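Glucose-resistance amylase regulator (Weissella paramesenteroides ATCC 33313, PDB 4RK7) probably binds regulatory DNA as a LacI-family transcriptional repressor, and binds alpha-D-glucopyranose and beta-D-fructofuranose in its periplasmic-binding-protein-like part. Local coordinates at residues 106-111 with 245-250. Numbering follows the deposited sequence.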
ATOM      1  N   VAL A 106       9.454  -0.797 -20.325  1.00 27.04           N
ATOM      2  CA  VAL A 106       9.277  -2.174 -19.896  1.00 25.48           C
ATOM      3  C   VAL A 106       7.884  -2.284 -19.289  1.00 25.94           C
ATOM      4  O   VAL A 106       7.524  -1.479 -18.411  1.00 25.94           O
ATOM      5  CB  VAL A 106      10.337  -2.564 -18.868  1.00 27.24           C
ATOM      6  CG1 VAL A 106      10.208  -4.032 -18.519  1.00 29.82           C
ATOM      7  CG2 VAL A 106      11.733  -2.269 -19.433  1.00 27.58           C
ATOM      8  N   THR A 107       7.117  -3.248 -19.766  1.00 24.74           N
ATOM      9  CA  THR A 107       5.700  -3.329 -19.400  1.00 27.23           C
ATOM     10  C   THR A 107       5.148  -4.712 -19.630  1.00 27.28           C
ATOM     11  O   THR A 107       5.689  -5.497 -20.426  1.00 28.35           O
ATOM     12  CB  THR A 107       4.877  -2.262 -20.192  1.00 26.03           C
ATOM     13  OG1 THR A 107       3.494  -2.265 -19.790  1.00 25.99           O
ATOM     14  CG2 THR A 107       4.945  -2.518 -21.693  1.00 29.25           C
ATOM     15  N   SER A 108       4.070  -5.040 -18.924  1.00 25.19           N
ATOM     16  CA  SER A 108       3.238  -6.157 -19.344  1.00 23.57           C
ATOM     17  C   SER A 108       2.583  -5.773 -20.681  1.00 28.34           C
ATOM     18  O   SER A 108       2.290  -4.590 -20.923  1.00 28.17           O
ATOM     19  CB  SER A 108       2.156  -6.468 -18.295  1.00 26.40           C
ATOM     20  OG  SER A 108       2.728  -6.851 -17.046  1.00 26.96           O
ATOM     21  N   ASN A 109       2.310  -6.754 -21.536  1.00 27.05           N
ATOM     22  CA  ASN A 109       1.594  -6.474 -22.766  1.00 26.43           C
ATOM     23  C   ASN A 109       0.088  -6.261 -22.518  1.00 26.50           C
ATOM     24  O   ASN A 109      -0.635  -7.195 -22.229  1.00 25.88           O
ATOM     25  CB  ASN A 109       1.811  -7.571 -23.808  1.00 26.60           C
ATOM     26  CG  ASN A 109       1.256  -7.198 -25.180  1.00 30.65           C
ATOM     27  OD1 ASN A 109       0.055  -7.023 -25.369  1.00 34.06           O
ATOM     28  ND2 ASN A 109       2.148  -7.107 -26.165  1.00 38.95           N
ATOM     29  N   GLU A 110      -0.377  -5.027 -22.651  1.00 27.36           N
ATOM     30  CA  GLU A 110      -1.772  -4.701 -22.298  1.00 30.50           C
ATOM     31  C   GLU A 110      -2.828  -5.458 -23.080  1.00 28.90           C
ATOM     32  O   GLU A 110      -3.800  -5.943 -22.494  1.00 29.22           O
ATOM     33  CB  GLU A 110      -2.010  -3.196 -22.386  1.00 26.71           C
ATOM     34  CG  GLU A 110      -1.338  -2.424 -21.271  1.00 26.30           C
ATOM     35  CD  GLU A 110      -2.185  -2.357 -19.998  1.00 26.04           C
ATOM     36  OE1 GLU A 110      -3.355  -2.804 -19.992  1.00 28.61           O
ATOM     37  OE2 GLU A 110      -1.683  -1.807 -19.028  1.00 27.29           O
ATOM     38  N   PHE A 111      -2.682  -5.566 -24.407  1.00 28.47           N
ATOM     39  CA  PHE A 111      -3.686  -6.282 -25.171  1.00 29.91           C
ATOM     40  C   PHE A 111      -3.683  -7.761 -24.797  1.00 30.63           C
ATOM     41  O   PHE A 111      -4.734  -8.365 -24.650  1.00 28.89           O
ATOM     42  CB  PHE A 111      -3.547  -6.128 -26.693  1.00 37.52           C
ATOM     43  CG  PHE A 111      -4.629  -6.852 -27.440  1.00 29.73           C
ATOM     44  CD1 PHE A 111      -5.905  -6.311 -27.515  1.00 28.60           C
ATOM     45  CD2 PHE A 111      -4.401  -8.107 -27.983  1.00 32.82           C
ATOM     46  CE1 PHE A 111      -6.936  -7.000 -28.127  1.00 32.80           C
ATOM     47  CE2 PHE A 111      -5.420  -8.797 -28.607  1.00 37.18           C
ATOM     48  CZ  PHE A 111      -6.690  -8.247 -28.678  1.00 32.45           C
ATOM     49  N   PRO A 245       8.024  -6.895  -9.945  1.00 31.31           N
ATOM     50  CA  PRO A 245       9.443  -6.870  -9.657  1.00 31.43           C
ATOM     51  C   PRO A 245      10.300  -7.142 -10.898  1.00 22.37           C
ATOM     52  O   PRO A 245      11.329  -6.467 -11.011  1.00 28.91           O
ATOM     53  CB  PRO A 245       9.616  -7.949  -8.566  1.00 35.67           C
ATOM     54  CG  PRO A 245       8.245  -8.073  -7.950  1.00 41.51           C
ATOM     55  CD  PRO A 245       7.313  -7.901  -9.130  1.00 31.68           C
ATOM     56  N   GLU A 246       9.900  -8.051 -11.795  1.00 29.25           N
ATOM     57  CA  GLU A 246      10.674  -8.329 -13.026  0.50 27.69           C
ATOM     58  C   GLU A 246      10.689  -7.065 -13.888  1.00 37.31           C
ATOM     59  O   GLU A 246      11.714  -6.716 -14.451  1.00 29.79           O
ATOM     60  CB  GLU A 246      10.173  -9.554 -13.837  0.50 35.73           C
ATOM     61  CG  GLU A 246      10.962  -9.814 -15.148  0.50 34.26           C
ATOM     62  CD  GLU A 246      10.678 -11.156 -15.870  0.50 52.39           C
ATOM     63  OE1 GLU A 246      10.102 -12.081 -15.262  0.50 37.15           O
ATOM     64  OE2 GLU A 246      11.064 -11.304 -17.070  0.50 34.46           O
ATOM     65  N   ILE A 247       9.556  -6.371 -13.984  1.00 30.76           N
ATOM     66  CA  ILE A 247       9.518  -5.104 -14.755  1.00 30.19           C
ATOM     67  C   ILE A 247      10.577  -4.128 -14.239  1.00 30.59           C
ATOM     68  O   ILE A 247      11.342  -3.534 -15.021  1.00 29.37           O
ATOM     69  CB  ILE A 247       8.094  -4.468 -14.743  1.00 27.09           C
ATOM     70  CG1 ILE A 247       7.113  -5.323 -15.543  1.00 26.45           C
ATOM     71  CG2 ILE A 247       8.145  -3.028 -15.260  1.00 28.88           C
ATOM     72  CD1 ILE A 247       5.640  -5.042 -15.245  1.00 25.63           C
ATOM     73  N   GLY A 248      10.664  -3.969 -12.920  1.00 25.20           N
ATOM     74  CA  GLY A 248      11.683  -3.121 -12.327  1.00 25.72           C
ATOM     75  C   GLY A 248      13.110  -3.602 -12.624  1.00 27.72           C
ATOM     76  O   GLY A 248      13.961  -2.819 -13.045  1.00 27.62           O
ATOM     77  N   ARG A 249      13.368  -4.893 -12.420  1.00 29.28           N
ATOM     78  CA  ARG A 249      14.715  -5.446 -12.704  1.00 34.42           C
ATOM     79  C   ARG A 249      15.144  -5.235 -14.152  1.00 30.49           C
ATOM     80  O   ARG A 249      16.299  -4.854 -14.426  1.00 32.38           O
ATOM     81  CB  ARG A 249      14.769  -6.940 -12.398  1.00 35.70           C
ATOM     82  CG  ARG A 249      14.724  -7.272 -10.911  1.00 44.06           C
ATOM     83  CD  ARG A 249      15.163  -8.712 -10.658  1.00 42.88           C
ATOM     84  NE  ARG A 249      14.130  -9.657 -11.062  1.00 44.74           N
ATOM     85  CZ  ARG A 249      13.071  -9.978 -10.314  1.00 37.38           C
ATOM     86  NH1 ARG A 249      12.900  -9.454  -9.096  1.00 49.72           N
ATOM     87  NH2 ARG A 249      12.193 -10.839 -10.780  1.00 45.59           N
ATOM     88  N   ILE A 250      14.236  -5.518 -15.069  1.00 26.61           N
ATOM     89  CA  ILE A 250      14.524  -5.447 -16.506  1.00 29.50           C
ATOM     90  C   ILE A 250      14.733  -3.995 -16.935  1.00 34.85           C
ATOM     91  O   ILE A 250      15.657  -3.707 -17.691  1.00 29.47           O
ATOM     92  CB  ILE A 250      13.467  -6.185 -17.324  1.00 29.37           C
ATOM     93  CG1 ILE A 250      13.535  -7.695 -17.026  1.00 38.07           C
ATOM     94  CG2 ILE A 250      13.612  -5.952 -18.827  1.00 28.73           C
ATOM     95  CD1 ILE A 250      14.832  -8.376 -17.425  1.00 36.54           C
TER
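Val106 packs against Ile247 and Ile250 in a buried, apolar strand-to-helix contact, where the C-terminal part of strand 104-108 packs against the first turns of helix 244-257. The two short segments lie nearly antiparallel, their axes 160° apart and 8.0 Å from each other at closest approach, and all the contacts between them are van der Waals. Val106 sends CB toward the helix, and chi1 of -175° puts CG1 anti to the backbone N. This CG1 methyl of Val106 lies 4.0 Å from CG2 of Ile247. The same Val106 CG1 is 3.9 Å from CG2 of Ile250. It thus meets two isoleucines one helical turn apart, and the side chains of Val106 and Ile250 cross at about a right angle. The backbone of the helix takes part too, since Val106 CG1 comes within 3.7 Å of the carbonyl O of Ile247.

Ile247 uses two branches: CG2 against the Val106 carbonyl, and CD1 along the strand toward Ser108. Its CG2 rests 3.6 Å from the carbonyl O of Val106. A chi1 of -68° sets CG1 beside the backbone N of Ile247, anti to the carbonyl carbon, and from there Ile247 CD1 extends to 3.9 Å from Ser108 OG. That hydroxyl is hydrogen-bonded to Gln242, so CD1 touches a polar atom that is already satisfied. Such packing of a helix on a largely parallel sheet is characteristic of the periplasmic-binding-protein-like fold of LacI-family regulators. Here strand 104-108 has strand 267-275 as a neighbour in the sheet, and Ile270 of that strand touches both Val106 and Ile247. The side chain of Thr107, whose CB points away from the helix, lies about 6 Å from the bound glucose; its OG1 donates a hydrogen bond to Ser108 O over 2.9 Å.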